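Local coordinates for protein alpha-L-arabinofuranosidase B (Aspergillus kawachii, PDB 6SXT) that hydrolyses terminal non-reducing alpha-L-arabinofuranosyl residues from arabinan, arabinoxylan and arabinogalactan, working as a retaining GH54 glycosidase of plant hemicellulose breakdown, at residues Asp173-Ser187 and Gly197-Phe209. Sequence-based numbering, arbitrary orientation.
Sequences DTGAGHMEAIYLGNS and GPWIMVDMENNLF. With LXE ([(1~{S},2~{S},3~{S},4~{S})-2-(hydroxymethyl)-3,4-bis(oxidanyl)cyclopentyl]azanium), chain G; NAG (2-acetamido-2-deoxy-beta-D-glucopyranose), chain B.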
# COMPACT_ATOMS: atom_id res chain seq x y z
N ASP A 173 12.22 18.55 7.29
CA ASP A 173 13.41 18.63 6.40
C ASP A 173 14.52 19.37 7.13
O ASP A 173 14.44 20.61 7.21
CB ASP A 173 13.02 19.28 5.09
CG ASP A 173 14.13 19.34 4.06
OD1 ASP A 173 15.31 19.15 4.43
OD2 ASP A 173 13.79 19.67 2.90
N THR A 174 15.51 18.67 7.62
CA THR A 174 16.71 19.22 8.28
C THR A 174 17.90 19.27 7.34
O THR A 174 19.02 19.53 7.83
CB THR A 174 16.97 18.45 9.57
OG1 THR A 174 17.13 17.07 9.22
CG2 THR A 174 15.82 18.62 10.54
N GLY A 175 17.70 18.99 6.06
CA GLY A 175 18.71 19.24 5.04
C GLY A 175 19.24 18.04 4.30
O GLY A 175 19.07 16.88 4.75
N ALA A 176 20.00 18.32 3.26
CA ALA A 176 20.72 17.30 2.48
C ALA A 176 21.50 16.39 3.42
O ALA A 176 22.24 16.87 4.33
CB ALA A 176 21.65 17.97 1.48
N GLY A 177 21.42 15.07 3.20
CA GLY A 177 22.17 14.10 3.98
C GLY A 177 21.50 13.63 5.26
O GLY A 177 22.11 12.81 5.95
N HIS A 178 20.32 14.16 5.57
CA HIS A 178 19.58 13.81 6.81
C HIS A 178 18.55 12.71 6.53
O HIS A 178 17.65 12.49 7.35
CB HIS A 178 18.92 15.06 7.42
CG HIS A 178 19.96 15.98 8.00
ND1 HIS A 178 20.13 16.12 9.37
CD2 HIS A 178 20.89 16.78 7.42
CE1 HIS A 178 21.12 16.97 9.62
NE2 HIS A 178 21.57 17.44 8.45
N MET A 179 18.74 11.99 5.44
CA MET A 179 17.90 10.82 5.10
C MET A 179 18.77 9.84 4.33
O MET A 179 19.72 10.22 3.62
CB MET A 179 16.73 11.20 4.19
CG MET A 179 15.56 11.73 4.97
SD MET A 179 14.23 12.26 3.90
CE MET A 179 13.69 10.62 3.40
N GLU A 180 18.43 8.57 4.44
CA GLU A 180 18.91 7.55 3.49
C GLU A 180 17.86 6.43 3.46
O GLU A 180 17.81 5.60 4.42
CB GLU A 180 20.23 7.00 3.97
CG GLU A 180 20.87 6.03 2.98
CD GLU A 180 22.27 5.66 3.40
OE1 GLU A 180 22.45 4.97 4.41
OE2 GLU A 180 23.22 6.11 2.67
N ALA A 181 17.03 6.48 2.44
CA ALA A 181 15.88 5.56 2.35
C ALA A 181 15.66 5.12 0.91
O ALA A 181 15.94 5.83 -0.06
CB ALA A 181 14.67 6.25 2.91
N ILE A 182 15.20 3.88 0.78
CA ILE A 182 14.63 3.36 -0.48
C ILE A 182 13.47 4.22 -0.92
O ILE A 182 12.57 4.47 -0.11
CB ILE A 182 14.21 1.90 -0.31
CG1 ILE A 182 15.38 1.00 0.05
CG2 ILE A 182 13.47 1.43 -1.55
CD1 ILE A 182 14.94 -0.35 0.61
N TYR A 183 13.44 4.55 -2.19
CA TYR A 183 12.28 5.16 -2.84
C TYR A 183 11.86 4.26 -4.02
O TYR A 183 12.72 3.77 -4.74
CB TYR A 183 12.64 6.56 -3.38
CG TYR A 183 11.58 7.10 -4.31
CD1 TYR A 183 10.50 7.82 -3.83
CD2 TYR A 183 11.63 6.89 -5.68
CE1 TYR A 183 9.48 8.25 -4.65
CE2 TYR A 183 10.62 7.32 -6.51
CZ TYR A 183 9.54 8.02 -6.01
OH TYR A 183 8.49 8.40 -6.82
N LEU A 184 10.57 4.10 -4.22
CA LEU A 184 10.03 3.44 -5.43
C LEU A 184 8.87 4.26 -5.98
O LEU A 184 7.89 4.46 -5.28
CB LEU A 184 9.58 2.00 -5.16
CG LEU A 184 9.04 1.27 -6.38
CD1 LEU A 184 10.06 1.11 -7.49
CD2 LEU A 184 8.50 -0.09 -5.97
N GLY A 185 8.99 4.67 -7.26
CA GLY A 185 7.93 5.43 -7.91
C GLY A 185 8.48 6.08 -9.18
O GLY A 185 9.59 5.81 -9.56
N ASN A 186 7.64 6.91 -9.81
CA ASN A 186 8.13 7.54 -11.07
C ASN A 186 8.15 9.04 -10.90
O ASN A 186 7.95 9.72 -11.90
CB ASN A 186 7.35 7.10 -12.30
CG ASN A 186 5.95 7.66 -12.43
OD1 ASN A 186 5.13 7.62 -11.52
ND2 ASN A 186 5.66 8.21 -13.65
N SER A 187 8.41 9.53 -9.71
CA SER A 187 8.83 10.93 -9.54
C SER A 187 9.94 11.25 -10.53
O SER A 187 10.94 10.52 -10.61
CB SER A 187 9.30 11.19 -8.14
OG SER A 187 9.76 12.54 -8.06
N GLY A 197 9.76 4.40 -15.95
CA GLY A 197 9.61 4.17 -14.51
C GLY A 197 8.67 3.00 -14.24
O GLY A 197 8.23 2.28 -15.13
N PRO A 198 8.44 2.65 -12.97
CA PRO A 198 9.07 3.35 -11.83
C PRO A 198 10.52 2.96 -11.66
O PRO A 198 11.00 2.05 -12.31
CB PRO A 198 8.22 2.84 -10.67
CG PRO A 198 7.93 1.38 -11.07
CD PRO A 198 7.72 1.44 -12.56
N TRP A 199 11.22 3.64 -10.75
CA TRP A 199 12.65 3.44 -10.47
C TRP A 199 12.81 3.23 -8.97
O TRP A 199 12.13 3.91 -8.19
CB TRP A 199 13.52 4.62 -10.90
CG TRP A 199 13.31 4.96 -12.35
CD1 TRP A 199 13.85 4.31 -13.41
CD2 TRP A 199 12.49 6.02 -12.88
NE1 TRP A 199 13.38 4.87 -14.57
CE2 TRP A 199 12.58 5.93 -14.28
CE3 TRP A 199 11.69 7.01 -12.32
CZ2 TRP A 199 11.87 6.81 -15.10
CZ3 TRP A 199 11.00 7.89 -13.12
CH2 TRP A 199 11.07 7.76 -14.51
N ILE A 200 13.77 2.40 -8.62
CA ILE A 200 14.32 2.39 -7.24
C ILE A 200 15.34 3.50 -7.19
O ILE A 200 16.27 3.53 -8.00
CB ILE A 200 15.00 1.07 -6.88
CG1 ILE A 200 14.02 -0.10 -7.00
CG2 ILE A 200 15.62 1.20 -5.52
CD1 ILE A 200 14.71 -1.43 -7.03
N MET A 201 15.15 4.41 -6.25
CA MET A 201 16.15 5.48 -6.04
C MET A 201 16.44 5.56 -4.54
O MET A 201 15.82 4.83 -3.75
CB MET A 201 15.62 6.81 -6.56
CG MET A 201 15.36 6.72 -8.04
SD MET A 201 15.04 8.34 -8.85
CE MET A 201 13.29 8.44 -8.60
N VAL A 202 17.35 6.43 -4.18
CA VAL A 202 17.69 6.63 -2.75
C VAL A 202 17.35 8.07 -2.40
O VAL A 202 17.88 8.99 -3.03
CB VAL A 202 19.13 6.28 -2.40
CG1 VAL A 202 19.46 6.57 -0.96
CG2 VAL A 202 19.39 4.81 -2.74
N ASP A 203 16.51 8.20 -1.39
CA ASP A 203 16.12 9.53 -0.86
C ASP A 203 17.19 9.89 0.15
O ASP A 203 17.32 9.26 1.21
CB ASP A 203 14.72 9.48 -0.28
CG ASP A 203 14.12 10.84 0.05
OD1 ASP A 203 14.93 11.82 -0.01
OD2 ASP A 203 12.86 10.86 0.25
N MET A 204 17.94 10.97 -0.17
CA MET A 204 19.00 11.49 0.74
C MET A 204 18.60 12.88 1.25
O MET A 204 19.45 13.50 1.89
CB MET A 204 20.34 11.54 0.02
CG MET A 204 20.84 10.17 -0.37
SD MET A 204 22.60 10.20 -0.88
CE MET A 204 22.69 8.65 -1.77
N GLU A 205 17.35 13.26 1.04
CA GLU A 205 16.72 14.56 1.39
C GLU A 205 17.15 15.63 0.36
O GLU A 205 18.36 15.77 0.08
CB GLU A 205 17.02 14.96 2.83
CG GLU A 205 16.27 16.20 3.30
CD GLU A 205 14.76 16.12 3.27
OE1 GLU A 205 14.09 16.09 4.30
OE2 GLU A 205 14.09 16.03 2.05
N ASN A 206 16.14 16.32 -0.13
CA ASN A 206 16.21 17.33 -1.21
C ASN A 206 16.81 16.68 -2.45
O ASN A 206 17.37 17.37 -3.31
CB ASN A 206 17.00 18.56 -0.77
CG ASN A 206 16.47 19.15 0.54
OD1 ASN A 206 17.27 19.58 1.36
ND2 ASN A 206 15.17 19.17 0.74
N ASN A 207 16.59 15.39 -2.61
CA ASN A 207 17.06 14.65 -3.80
C ASN A 207 16.61 13.18 -3.62
O ASN A 207 16.95 12.62 -2.61
CB ASN A 207 18.56 14.71 -4.02
CG ASN A 207 18.99 15.70 -5.11
OD1 ASN A 207 18.40 15.77 -6.20
ND2 ASN A 207 19.93 16.57 -4.73
N LEU A 208 16.02 12.65 -4.69
CA LEU A 208 15.97 11.20 -4.95
C LEU A 208 17.06 10.96 -5.97
O LEU A 208 17.06 11.64 -7.03
CB LEU A 208 14.60 10.83 -5.49
CG LEU A 208 13.39 11.21 -4.65
CD1 LEU A 208 12.12 10.77 -5.35
CD2 LEU A 208 13.45 10.63 -3.27
N PHE A 209 17.99 10.10 -5.67
CA PHE A 209 19.13 9.79 -6.54
C PHE A 209 18.94 8.44 -7.20
O PHE A 209 18.78 7.41 -6.54
CB PHE A 209 20.44 9.81 -5.75
CG PHE A 209 20.90 11.21 -5.39
CD1 PHE A 209 21.41 12.04 -6.38
CD2 PHE A 209 20.91 11.65 -4.09
CE1 PHE A 209 21.88 13.30 -6.07
CE2 PHE A 209 21.44 12.90 -3.77
CZ PHE A 209 21.87 13.73 -4.76
C1' LXE G . 12.70 16.14 1.98
C2' LXE G . 11.84 14.92 2.31
O2' LXE G . 12.08 14.45 3.59
C3' LXE G . 12.28 13.99 1.26
O3' LXE G . 11.38 12.80 1.27
C4' LXE G . 12.04 14.83 0.02
C5' LXE G . 12.88 14.39 -1.16
O5' LXE G . 14.27 14.29 -0.89
C6' LXE G . 12.40 16.29 0.51
N1' LXE G . 11.17 17.11 0.26
C1 NAG B . 4.30 8.70 -13.92
C2 NAG B . 4.45 10.00 -14.76
C3 NAG B . 3.07 10.46 -15.25
C4 NAG B . 2.38 9.36 -16.02
C5 NAG B . 2.39 8.10 -15.08
C6 NAG B . 1.71 6.93 -15.72
C7 NAG B . 6.19 11.70 -14.35
C8 NAG B . 6.61 12.72 -13.39
N2 NAG B . 5.06 11.07 -14.00
O3 NAG B . 3.37 11.60 -16.14
O4 NAG B . 1.00 9.62 -16.22
O5 NAG B . 3.72 7.71 -14.80
O6 NAG B . 2.30 6.57 -16.95
O7 NAG B . 6.88 11.41 -15.34
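Strands Glu180-Gly185 and Trp199-Asp203 pair antiparallel in the concanavalin-like catalytic domain, and their polar groups show how the end of a strand pair can present a glycosidase active site. Paired backbone bonds satisfy Ala181 with Asp203 and Tyr183 with Met201; at Gly185 and Trp199 one bond of the pair is weak. Ahead of strand 180-185, Gly177 N, in the type II turn from Gly175 to His178, donates to Met204 O (2.8 Å).

The carboxylate of Asp203 is shared out oxygen by oxygen. OD1 takes Glu205 N in an Asx turn as well as the inhibitor hydroxyl O5', while OD2 accepts from O3' at 2.6 Å. Met179, bent at chi3 (72°), lays its CE against this carboxylate, 3.3 Å from OD2. The nucleophile Glu205 is covalently joined through OE2 to C1' of the inhibitor; the same oxygen receives Asn206 N on its anti lone pair, and OE1 accepts from O2'. Stacked on the Glu205 carboxyl group, with planes 17° apart, lies the carboxylate of Asp173. Its OD1 accepts from Gly175 N in a second Asx turn.

Farther along the pair, Leu208 CD1 makes a CH-pi contact over the centre of the Tyr183 ring, 3.6 Å from the centroid, and Tyr183 OH accepts from Ser187 N. Across the active-site end, Asn206 ND2 hydrogen-bonds to Asp173 OD2 at 2.6 Å, approaching its syn side 21° out of the carboxylate plane, while OD2 lies close to the plane of the Asn206 amide.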